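Pyruvate formate-lyase 2 (Archaeoglobus fulgidus, PDB 2F3O) is of unknown precise function but belongs to the glycyl radical enzymes, akin to pyruvate formate-lyase and glycerol dehydratase, and probably acts as a lyase. Local coordinates at residues Asp4-Lys8 / Phe301-Ala305; Ala157-Pro161 / Pro431-Ser435; Ala449-Ala453 / Lys482-Val487; Asp527-Gly531 / Asn619-Gly623. All blocks are in the same frame, centred on the assembly; numbering follows the deposited sequence.

Interaction 1: Asp4-Lys8 / Phe301-Ala305; sequences DRIEK and FDILA
Arg5 NE gives a hydrogen bond of 3.1 Å to Asp302 OD2, and this pair is also the salt bridge of the contact. The N-H points almost straight at the oxygen, at 171°. The oxygen lies at the edge of the guanidinium, in its plane. Seen from Asp302 the arrangement differs: NE comes from above the carboxylate, and the two planes stand 80° apart. The bridge is a single bond, made at the guanidinium edge and from above the carboxylate, not a flat two-pronged pair. The Arg5 chain bends at chi3 (-49°), which turns NE toward the aspartate.

The other carboxylate oxygen, Asp302 OD1, lies 3.4 Å from Ile6 CG1. Ile6 then extends past the aspartate, with CD1 carried outward by an extended chi2. There CD1 meets the edge of the Phe301 ring, 3.5 Å from CE2, and packs on the methyl of Ala305, 3.8 Å from its CB. Phe301 and Ala305 are one helical turn apart, so the isoleucine tip sits between them.

The contact joins the N-terminal helix 5-11 to helix 297-310. Arg361 and Leu362 of helix 350-362 also touch Ile6. Arg5 NH1 has a second acidic partner, Glu231. A leucine in place of Arg5 would probably leave the buried Asp302 without this positive mate and Glu231 without its bridge.

The contact thus pairs one ionic link with a small apolar patch. Arg5, which is paired with two acids, is likely to help keep the Asp302 carboxylate charged in its buried setting.

Interaction 2: Ala157-Pro161 / Pro431-Ser435; sequences AVNYP and PFGNS
Phe432 lays the far end of its ring against the Pro161 ring, the two side chains coming from opposite directions. Phe432 CZ is 3.7 Å from Pro161 CD, and Phe432 CE2 is 3.8 Å from Pro161 CG. The proline carbons approach the ring obliquely. The phenylalanine reaches this far because CG points away from the backbone N (chi1 -178°). Along the same ring, CE1 lies 3.6 Å from the carbonyl oxygen of Val158. The methyl of Ala157 sits at the ring edge, with CB 4.3 Å from CE1.

Asn159 supplies the polar link. Its ND2 donates to Gly433 O at 2.9 Å, in a bent bond of 137° that comes from above the carbonyl plane. The other end of the amide works along its own chain. Asn159 is the N-cap of helix 160-164, and its OD1 accepts from Tyr162 N. It is also the centre of an inverse gamma turn, closed by Tyr160 N to Val158 O.

The partner loop connects strand 428-431 to strand 435-445. Gly433 CA lies over a face of the Asn159 amide, 3.6 Å from Asn159 CG. A CB here would run into Asn159 ND2, and the positive phi would press it against the preceding carbonyl oxygen. The site lies at a subunit boundary. Arg416 of the second subunit donates to Phe432 O, and Tyr343 of that subunit packs on Phe432 and Pro161.

Interaction 3: Ala449-Ala453 / Lys482-Val487; sequences ALEYA and KLREQV
Gln486 and Ala453 bury the most surface here, followed by Leu483. Gln486 points at helix 447-453 and packs with its whole length. Its CB lies 3.5 Å from the carbonyl oxygen of Ala449, and its CG lies 3.9 Å from Ala453 CA. A bend at chi2 (-72°) then turns the amide to the flank of Tyr452, where Gln486 CD is 3.7 Å from Tyr452 CB. The amide and the tyrosine ring are inclined at 52°, so they do not stack. The amide also has a polar task: NE2 donates to Ala468 O, outside both helices.

Ala453 offers only a methyl, and this lets the backbones come near. Its CB rests on the other helix itself, 3.8 Å from Leu483 CA and equally near Lys482 O. Leu483 CD1 reaches across to Leu450 CA at 3.7 Å and also touches Leu450 CB. One turn earlier on 449-453 and one turn later on 482-487, Ala449 CB meets Val487 CG2 at 4.0 Å.

An alanine in place of Gln486 would probably open a gap beside Ala453 and Tyr452 and leave Ala468 O without its donor.

The two helix segments approach to 8.4 Å between axes. Their directions differ by 128°, nearer antiparallel than parallel but strongly crossed, and small alanines at the interface suit this close spacing. The short helix 447-453 follows strand 435-445 and packs on the long helix 477-508. Helix 545-560 packs here too, with Val548 and Ser551 on Leu450 and Leu552 on Leu483. Val144, Phe466 and, from helix 477-508, Ile490 touch Tyr452.

Interaction 4: Asp527-Gly531 / Asn619-Gly623; sequences DVSRG and NFRGG
Arg621 lays its aliphatic chain across the backbone of the 527-531 turn. Its CD is 3.6 Å from Val528 O. Its CG lies 3.7 Å from Ser529 O, and its CB touches Gly531 CA. A bend at chi3 (-83°) turns the guanidinium away to Phe537 O and Asn536 OD1. Asn619 ND2 sits over one face of that group.

Phe620 and Arg530 meet differently. Arg530 NH1 comes to the ring edge, 4.1 Å from Phe620 CZ, and the two planes are 54° apart. The ring face is thus not used by this arginine, whose firmer partner is Glu507. Ser529 O also lies at the ring edge.

Asn619 to Gly622 is a type I beta turn. Asp527 OD2 accepts from Ser529 N at 3.0 Å, an Asx turn, and also from Ser529 OG. The loops lead into the parallel strands 535-543 and 624-628. Tyr188 of the third subunit packs on Phe620.

Across the loops the contact is carried mainly by the Arg621 methylenes on the backbone and by one edge of the Phe620 ring. Arg530 bridges to Glu507 and Arg621 bonds neutral oxygens, so these polar ends probably tie each loop to the surrounding fold more than to each other.

In the fold
Interactions 2 and 4 are the nearest pair, with centres 16 Å apart and nearest atoms about 6 Å apart. They share a sheet: 431-435 enters strand 435-445, beside which runs 535-543, with 624-628 next; these two are entered from the loops of interaction 4. The far end of strand 435-445 leads to interaction 3, 37 Å from interaction 2 between centres. Helix 477-508 also links interactions 3 and 4. Interaction 1 lies on the other side of the chain's centre from interaction 3, 53 Å away between centres. The Ala157 side chain is about 12 Å, and the Arg621 side chain about 13 Å, from a bound glycerol, so neither side chain touches glycerol.

Interaction 1: Asp4-Lys8 / Phe301-Ala305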
loop_
_atom_site.group_PDB
_atom_site.type_symbol
_atom_site.label_atom_id
_atom_site.label_comp_id
_atom_site.label_asym_id
_atom_site.label_seq_id
_atom_site.Cartn_x
_atom_site.Cartn_y
_atom_site.Cartn_z
ATOM N N ASP A 4 -8.628 6.129 61.625
ATOM C CA ASP A 4 -8.692 5.342 60.352
ATOM C C ASP A 4 -7.507 5.631 59.402
ATOM O O ASP A 4 -6.727 6.573 59.614
ATOM C CB ASP A 4 -10.058 5.520 59.657
ATOM C CG ASP A 4 -10.120 6.754 58.746
ATOM O OD1 ASP A 4 -9.764 7.868 59.190
ATOM O OD2 ASP A 4 -10.545 6.610 57.577
ATOM N N ARG A 5 -7.395 4.815 58.354
ATOM C CA ARG A 5 -6.193 4.759 57.517
ATOM C C ARG A 5 -5.997 5.959 56.591
ATOM O O ARG A 5 -4.872 6.412 56.373
ATOM C CB ARG A 5 -6.196 3.469 56.698
ATOM C CG ARG A 5 -4.899 3.195 55.985
ATOM C CD ARG A 5 -5.133 2.255 54.853
ATOM N NE ARG A 5 -5.903 1.110 55.299
ATOM C CZ ARG A 5 -5.368 -0.013 55.761
ATOM N NH1 ARG A 5 -4.050 -0.156 55.830
ATOM N NH2 ARG A 5 -6.161 -0.999 56.144
ATOM N N ILE A 6 -7.099 6.469 56.056
ATOM C CA ILE A 6 -7.078 7.608 55.142
ATOM C C ILE A 6 -6.457 8.848 55.782
ATOM O O ILE A 6 -5.644 9.528 55.160
ATOM C CB ILE A 6 -8.500 7.893 54.622
ATOM C CG1 ILE A 6 -8.931 6.760 53.694
ATOM C CG2 ILE A 6 -8.601 9.235 53.917
ATOM C CD1 ILE A 6 -10.279 6.948 53.123
ATOM N N GLU A 7 -6.795 9.084 57.047
ATOM C CA GLU A 7 -6.278 10.217 57.812
ATOM C C GLU A 7 -4.749 10.238 57.934
ATOM O O GLU A 7 -4.132 11.309 57.895
ATOM C CB GLU A 7 -6.896 10.215 59.212
ATOM C CG GLU A 7 -7.471 11.556 59.649
ATOM C CD GLU A 7 -8.831 11.818 59.016
ATOM O OE1 GLU A 7 -9.242 12.998 58.922
ATOM O OE2 GLU A 7 -9.487 10.830 58.602
ATOM N N LYS A 8 -4.149 9.057 58.073
ATOM C CA LYS A 8 -2.695 8.934 58.168
ATOM C C LYS A 8 -2.038 9.178 56.814
ATOM O O LYS A 8 -0.938 9.732 56.732
ATOM C CB LYS A 8 -2.299 7.554 58.698
ATOM C CG LYS A 8 -3.091 7.097 59.914
ATOM C CD LYS A 8 -2.696 5.685 60.290
ATOM C CE LYS A 8 -3.892 4.884 60.769
ATOM N NZ LYS A 8 -3.825 3.483 60.246
ATOM N N PHE A 301 -12.618 0.622 49.476
ATOM C CA PHE A 301 -12.524 2.070 49.611
ATOM C C PHE A 301 -11.100 2.533 49.899
ATOM O O PHE A 301 -10.632 3.488 49.288
ATOM C CB PHE A 301 -13.442 2.547 50.733
ATOM C CG PHE A 301 -13.722 4.024 50.714
ATOM C CD1 PHE A 301 -14.716 4.535 49.915
ATOM C CD2 PHE A 301 -13.020 4.897 51.522
ATOM C CE1 PHE A 301 -14.987 5.891 49.910
ATOM C CE2 PHE A 301 -13.295 6.251 51.515
ATOM C CZ PHE A 301 -14.269 6.746 50.717
ATOM N N ASP A 302 -10.422 1.853 50.821
ATOM C CA ASP A 302 -9.081 2.247 51.265
ATOM C C ASP A 302 -8.065 2.037 50.158
ATOM O O ASP A 302 -7.140 2.841 49.996
ATOM C CB ASP A 302 -8.647 1.439 52.499
ATOM C CG ASP A 302 -8.965 2.136 53.834
ATOM O OD1 ASP A 302 -9.221 3.370 53.843
ATOM O OD2 ASP A 302 -8.931 1.429 54.878
ATOM N N ILE A 303 -8.247 0.947 49.415
ATOM C CA ILE A 303 -7.430 0.624 48.243
ATOM C C ILE A 303 -7.493 1.742 47.180
ATOM O O ILE A 303 -6.461 2.242 46.714
ATOM C CB ILE A 303 -7.878 -0.732 47.650
ATOM C CG1 ILE A 303 -7.410 -1.899 48.526
ATOM C CG2 ILE A 303 -7.342 -0.934 46.285
ATOM C CD1 ILE A 303 -8.037 -3.224 48.148
ATOM N N LEU A 304 -8.708 2.174 46.854
ATOM C CA LEU A 304 -8.911 3.245 45.890
ATOM C C LEU A 304 -8.405 4.559 46.426
ATOM O O LEU A 304 -7.821 5.342 45.681
ATOM C CB LEU A 304 -10.382 3.364 45.532
ATOM C CG LEU A 304 -10.904 2.123 44.820
ATOM C CD1 LEU A 304 -12.412 2.084 44.871
ATOM C CD2 LEU A 304 -10.378 2.056 43.389
ATOM N N ALA A 305 -8.608 4.783 47.721
ATOM C CA ALA A 305 -8.118 5.990 48.390
ATOM C C ALA A 305 -6.607 6.148 48.268
ATOM O O ALA A 305 -6.115 7.248 47.988
ATOM C CB ALA A 305 -8.532 5.999 49.856
#

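Interaction 2: Ala157-Pro161 / Pro431-Ser435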
loop_
_atom_site.group_PDB
_atom_site.type_symbol
_atom_site.label_atom_id
_atom_site.label_comp_id
_atom_site.label_asym_id
_atom_site.label_seq_id
_atom_site.Cartn_x
_atom_site.Cartn_y
_atom_site.Cartn_z
ATOM N N ALA A 157 -4.746 8.417 27.956
ATOM C CA ALA A 157 -5.215 7.432 28.898
ATOM C C ALA A 157 -4.682 6.042 28.491
ATOM O O ALA A 157 -5.008 5.518 27.424
ATOM C CB ALA A 157 -6.721 7.434 28.966
ATOM N N VAL A 158 -3.846 5.483 29.363
ATOM C CA VAL A 158 -3.206 4.186 29.225
ATOM C C VAL A 158 -4.196 3.042 29.118
ATOM O O VAL A 158 -5.164 2.976 29.868
ATOM C CB VAL A 158 -2.375 3.949 30.475
ATOM C CG1 VAL A 158 -1.692 2.612 30.435
ATOM C CG2 VAL A 158 -1.380 5.066 30.648
ATOM N N ASN A 159 -3.972 2.140 28.172
ATOM C CA ASN A 159 -4.876 1.013 28.013
ATOM C C ASN A 159 -4.645 -0.068 29.079
ATOM O O ASN A 159 -4.019 -1.095 28.811
ATOM C CB ASN A 159 -4.730 0.436 26.616
ATOM C CG ASN A 159 -5.869 -0.481 26.226
ATOM O OD1 ASN A 159 -6.601 -0.994 27.075
ATOM N ND2 ASN A 159 -5.995 -0.735 24.918
ATOM N N TYR A 160 -5.173 0.162 30.277
ATOM C CA TYR A 160 -5.105 -0.838 31.325
ATOM C C TYR A 160 -5.811 -2.157 31.052
ATOM O O TYR A 160 -5.236 -3.199 31.353
ATOM C CB TYR A 160 -5.436 -0.261 32.701
ATOM C CG TYR A 160 -4.298 0.603 33.172
ATOM C CD1 TYR A 160 -4.450 1.963 33.328
ATOM C CD2 TYR A 160 -3.048 0.055 33.394
ATOM C CE1 TYR A 160 -3.391 2.756 33.723
ATOM C CE2 TYR A 160 -1.981 0.833 33.782
ATOM C CZ TYR A 160 -2.152 2.184 33.941
ATOM O OH TYR A 160 -1.098 2.965 34.332
ATOM N N PRO A 161 -7.026 -2.142 30.460
ATOM C CA PRO A 161 -7.573 -3.462 30.146
ATOM C C PRO A 161 -6.771 -4.342 29.165
ATOM O O PRO A 161 -6.862 -5.562 29.263
ATOM C CB PRO A 161 -8.976 -3.150 29.602
ATOM C CG PRO A 161 -8.972 -1.757 29.271
ATOM C CD PRO A 161 -7.989 -1.080 30.136
ATOM N N PRO A 431 -10.904 8.056 21.888
ATOM C CA PRO A 431 -11.164 6.606 21.950
ATOM C C PRO A 431 -10.257 5.945 22.983
ATOM O O PRO A 431 -9.072 6.235 23.014
ATOM C CB PRO A 431 -10.821 6.115 20.537
ATOM C CG PRO A 431 -10.174 7.289 19.850
ATOM C CD PRO A 431 -10.677 8.514 20.507
ATOM N N PHE A 432 -10.820 5.094 23.834
ATOM C CA PHE A 432 -10.064 4.514 24.922
ATOM C C PHE A 432 -9.174 3.377 24.491
ATOM O O PHE A 432 -9.631 2.322 24.058
ATOM C CB PHE A 432 -11.001 4.073 26.049
ATOM C CG PHE A 432 -10.306 3.502 27.265
ATOM C CD1 PHE A 432 -9.175 4.094 27.798
ATOM C CD2 PHE A 432 -10.826 2.386 27.903
ATOM C CE1 PHE A 432 -8.551 3.553 28.917
ATOM C CE2 PHE A 432 -10.212 1.842 29.025
ATOM C CZ PHE A 432 -9.076 2.427 29.535
ATOM N N GLY A 433 -7.882 3.622 24.618
ATOM C CA GLY A 433 -6.930 2.542 24.639
ATOM C C GLY A 433 -6.243 2.241 23.328
ATOM O O GLY A 433 -5.261 1.500 23.281
ATOM N N ASN A 434 -6.735 2.855 22.266
ATOM C CA ASN A 434 -6.213 2.580 20.945
ATOM C C ASN A 434 -5.989 3.858 20.166
ATOM O O ASN A 434 -6.158 3.909 18.954
ATOM C CB ASN A 434 -7.075 1.545 20.191
ATOM C CG ASN A 434 -8.541 1.993 19.918
ATOM O OD1 ASN A 434 -9.189 1.402 19.063
ATOM N ND2 ASN A 434 -9.056 2.981 20.634
ATOM N N SER A 435 -5.605 4.902 20.890
ATOM C CA SER A 435 -5.349 6.185 20.261
ATOM C C SER A 435 -4.184 6.955 20.866
ATOM O O SER A 435 -3.841 6.785 22.023
ATOM C CB SER A 435 -6.609 7.044 20.246
ATOM O OG SER A 435 -7.146 7.243 21.535
#

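Interaction 3: Ala449-Ala453 / Lys482-Val487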
loop_
_atom_site.group_PDB
_atom_site.type_symbol
_atom_site.label_atom_id
_atom_site.label_comp_id
_atom_site.label_asym_id
_atom_site.label_seq_id
_atom_site.Cartn_x
_atom_site.Cartn_y
_atom_site.Cartn_z
ATOM N N ALA A 449 -4.903 36.641 16.168
ATOM C CA ALA A 449 -5.297 36.554 14.761
ATOM C C ALA A 449 -6.037 37.808 14.351
ATOM O O ALA A 449 -5.768 38.371 13.300
ATOM C CB ALA A 449 -6.143 35.327 14.497
ATOM N N LEU A 450 -6.941 38.244 15.222
ATOM C CA LEU A 450 -7.716 39.464 15.044
ATOM C C LEU A 450 -6.830 40.700 15.064
ATOM O O LEU A 450 -7.014 41.615 14.265
ATOM C CB LEU A 450 -8.762 39.562 16.145
ATOM C CG LEU A 450 -9.501 40.881 16.306
ATOM C CD1 LEU A 450 -10.478 41.079 15.187
ATOM C CD2 LEU A 450 -10.214 40.847 17.606
ATOM N N GLU A 451 -5.866 40.712 15.975
ATOM C CA GLU A 451 -4.872 41.774 16.042
ATOM C C GLU A 451 -4.127 41.889 14.705
ATOM O O GLU A 451 -4.030 42.981 14.157
ATOM C CB GLU A 451 -3.925 41.516 17.224
ATOM C CG GLU A 451 -2.847 42.540 17.488
ATOM C CD GLU A 451 -2.258 42.404 18.891
ATOM O OE1 GLU A 451 -1.092 42.794 19.131
ATOM O OE2 GLU A 451 -2.968 41.896 19.778
ATOM N N TYR A 452 -3.674 40.760 14.150
ATOM C CA TYR A 452 -3.031 40.758 12.833
ATOM C C TYR A 452 -4.020 41.179 11.743
ATOM O O TYR A 452 -3.654 41.841 10.764
ATOM C CB TYR A 452 -2.477 39.375 12.481
ATOM C CG TYR A 452 -1.348 38.850 13.349
ATOM C CD1 TYR A 452 -0.453 39.708 13.988
ATOM C CD2 TYR A 452 -1.154 37.475 13.500
ATOM C CE1 TYR A 452 0.600 39.203 14.779
ATOM C CE2 TYR A 452 -0.113 36.961 14.285
ATOM C CZ TYR A 452 0.763 37.824 14.916
ATOM O OH TYR A 452 1.771 37.298 15.697
ATOM N N ALA A 453 -5.281 40.804 11.938
ATOM C CA ALA A 453 -6.321 41.028 10.942
ATOM C C ALA A 453 -6.687 42.492 10.796
ATOM O O ALA A 453 -7.231 42.894 9.764
ATOM C CB ALA A 453 -7.560 40.202 11.241
ATOM N N LYS A 482 -10.676 38.835 6.289
ATOM C CA LYS A 482 -9.313 39.047 6.728
ATOM C C LYS A 482 -9.030 38.320 8.038
ATOM O O LYS A 482 -7.909 37.898 8.260
ATOM C CB LYS A 482 -9.004 40.546 6.840
ATOM C CG LYS A 482 -8.810 41.238 5.487
ATOM C CD LYS A 482 -8.479 42.726 5.624
ATOM C CE LYS A 482 -8.232 43.375 4.264
ATOM N NZ LYS A 482 -9.452 43.847 3.557
ATOM N N LEU A 483 -10.052 38.143 8.876
ATOM C CA LEU A 483 -9.908 37.407 10.134
ATOM C C LEU A 483 -9.711 35.905 9.878
ATOM O O LEU A 483 -8.724 35.318 10.342
ATOM C CB LEU A 483 -11.099 37.663 11.075
ATOM C CG LEU A 483 -11.205 36.851 12.373
ATOM C CD1 LEU A 483 -10.069 37.164 13.317
ATOM C CD2 LEU A 483 -12.518 37.111 13.060
ATOM N N ARG A 484 -10.639 35.314 9.114
ATOM C CA ARG A 484 -10.601 33.904 8.705
ATOM C C ARG A 484 -9.285 33.531 8.053
ATOM O O ARG A 484 -8.736 32.464 8.302
ATOM C CB ARG A 484 -11.730 33.603 7.720
ATOM C CG ARG A 484 -12.083 32.136 7.580
ATOM C CD ARG A 484 -12.690 31.905 6.206
ATOM N NE ARG A 484 -13.570 30.741 6.164
ATOM C CZ ARG A 484 -14.881 30.787 6.378
ATOM N NH1 ARG A 484 -15.463 31.947 6.644
ATOM N NH2 ARG A 484 -15.611 29.682 6.318
ATOM N N GLU A 485 -8.778 34.421 7.223
ATOM C CA GLU A 485 -7.514 34.187 6.596
ATOM C C GLU A 485 -6.401 34.196 7.626
ATOM O O GLU A 485 -5.463 33.419 7.510
ATOM C CB GLU A 485 -7.251 35.243 5.536
ATOM C CG GLU A 485 -6.142 34.871 4.574
ATOM C CD GLU A 485 -5.920 35.937 3.530
ATOM O OE1 GLU A 485 -6.929 36.454 2.985
ATOM O OE2 GLU A 485 -4.738 36.261 3.266
ATOM N N GLN A 486 -6.504 35.049 8.639
ATOM C CA GLN A 486 -5.441 35.123 9.631
ATOM C C GLN A 486 -5.421 33.946 10.595
ATOM O O GLN A 486 -4.343 33.483 10.972
ATOM C CB GLN A 486 -5.486 36.434 10.400
ATOM C CG GLN A 486 -5.018 37.627 9.616
ATOM C CD GLN A 486 -3.523 37.671 9.363
ATOM O OE1 GLN A 486 -2.761 36.804 9.803
ATOM N NE2 GLN A 486 -3.090 38.709 8.655
ATOM N N VAL A 487 -6.609 33.479 10.988
ATOM C CA VAL A 487 -6.755 32.274 11.811
ATOM C C VAL A 487 -6.079 31.106 11.101
ATOM O O VAL A 487 -5.193 30.454 11.669
ATOM C CB VAL A 487 -8.243 31.932 12.072
ATOM C CG1 VAL A 487 -8.379 30.619 12.843
ATOM C CG2 VAL A 487 -8.915 33.052 12.839
#

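Interaction 4: Asp527-Gly531 / Asn619-Gly623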
loop_
_atom_site.group_PDB
_atom_site.type_symbol
_atom_site.label_atom_id
_atom_site.label_comp_id
_atom_site.label_asym_id
_atom_site.label_seq_id
_atom_site.Cartn_x
_atom_site.Cartn_y
_atom_site.Cartn_z
ATOM N N ASP A 527 6.605 1.904 17.381
ATOM C CA ASP A 527 6.451 2.785 18.537
ATOM C C ASP A 527 5.288 3.775 18.382
ATOM O O ASP A 527 4.983 4.216 17.283
ATOM C CB ASP A 527 7.746 3.563 18.785
ATOM C CG ASP A 527 7.750 4.276 20.132
ATOM O OD1 ASP A 527 7.916 3.589 21.165
ATOM O OD2 ASP A 527 7.569 5.510 20.178
ATOM N N VAL A 528 4.659 4.110 19.503
ATOM C CA VAL A 528 3.635 5.137 19.595
ATOM C C VAL A 528 3.963 6.525 19.002
ATOM O O VAL A 528 3.091 7.172 18.413
ATOM C CB VAL A 528 3.146 5.249 21.051
ATOM C CG1 VAL A 528 4.010 6.164 21.878
ATOM C CG2 VAL A 528 1.676 5.641 21.087
ATOM N N SER A 529 5.217 6.956 19.085
ATOM C CA SER A 529 5.574 8.261 18.608
ATOM C C SER A 529 5.782 8.244 17.102
ATOM O O SER A 529 5.986 9.283 16.468
ATOM C CB SER A 529 6.835 8.718 19.296
ATOM O OG SER A 529 7.906 7.922 18.890
ATOM N N ARG A 530 5.732 7.054 16.531
ATOM C CA ARG A 530 5.920 6.877 15.106
ATOM C C ARG A 530 4.539 6.584 14.474
ATOM O O ARG A 530 4.377 6.569 13.254
ATOM C CB ARG A 530 6.946 5.755 14.893
ATOM C CG ARG A 530 7.214 5.333 13.461
ATOM C CD ARG A 530 8.154 6.282 12.756
ATOM N NE ARG A 530 9.488 6.244 13.335
ATOM C CZ ARG A 530 10.496 6.989 12.899
ATOM N NH1 ARG A 530 10.321 7.828 11.870
ATOM N NH2 ARG A 530 11.684 6.890 13.484
ATOM N N GLY A 531 3.532 6.377 15.313
ATOM C CA GLY A 531 2.194 6.280 14.794
ATOM C C GLY A 531 1.510 4.942 14.886
ATOM O O GLY A 531 0.488 4.750 14.259
ATOM N N ASN A 619 -1.433 15.045 10.475
ATOM C CA ASN A 619 -0.222 15.046 11.230
ATOM C C ASN A 619 0.783 13.994 10.733
ATOM O O ASN A 619 0.481 13.173 9.844
ATOM C CB ASN A 619 -0.532 14.892 12.717
ATOM C CG ASN A 619 -1.128 13.529 13.054
ATOM O OD1 ASN A 619 -1.343 12.695 12.177
ATOM N ND2 ASN A 619 -1.392 13.297 14.334
ATOM N N PHE A 620 1.965 14.042 11.345
ATOM C CA PHE A 620 3.090 13.204 11.015
ATOM C C PHE A 620 2.791 11.754 11.289
ATOM O O PHE A 620 3.246 10.873 10.561
ATOM C CB PHE A 620 4.290 13.632 11.848
ATOM C CG PHE A 620 5.434 12.660 11.808
ATOM C CD1 PHE A 620 6.229 12.561 10.684
ATOM C CD2 PHE A 620 5.714 11.853 12.890
ATOM C CE1 PHE A 620 7.270 11.692 10.635
ATOM C CE2 PHE A 620 6.753 10.969 12.837
ATOM C CZ PHE A 620 7.535 10.893 11.708
ATOM N N ARG A 621 2.011 11.506 12.334
ATOM C CA ARG A 621 1.697 10.137 12.712
ATOM C C ARG A 621 0.573 9.550 11.876
ATOM O O ARG A 621 0.060 8.492 12.205
ATOM C CB ARG A 621 1.388 10.005 14.210
ATOM C CG ARG A 621 2.600 10.139 15.105
ATOM C CD ARG A 621 2.223 10.124 16.576
ATOM N NE ARG A 621 1.803 11.444 17.030
ATOM C CZ ARG A 621 0.541 11.793 17.280
ATOM N NH1 ARG A 621 -0.457 10.916 17.142
ATOM N NH2 ARG A 621 0.282 13.031 17.676
ATOM N N GLY A 622 0.165 10.226 10.816
ATOM C CA GLY A 622 -0.664 9.582 9.817
ATOM C C GLY A 622 -2.151 9.664 10.023
ATOM O O GLY A 622 -2.909 9.007 9.327
ATOM N N GLY A 623 -2.561 10.471 10.997
ATOM C CA GLY A 623 -3.963 10.814 11.225
ATOM C C GLY A 623 -4.175 12.284 10.935
ATOM O O GLY A 623 -3.518 12.842 10.065
#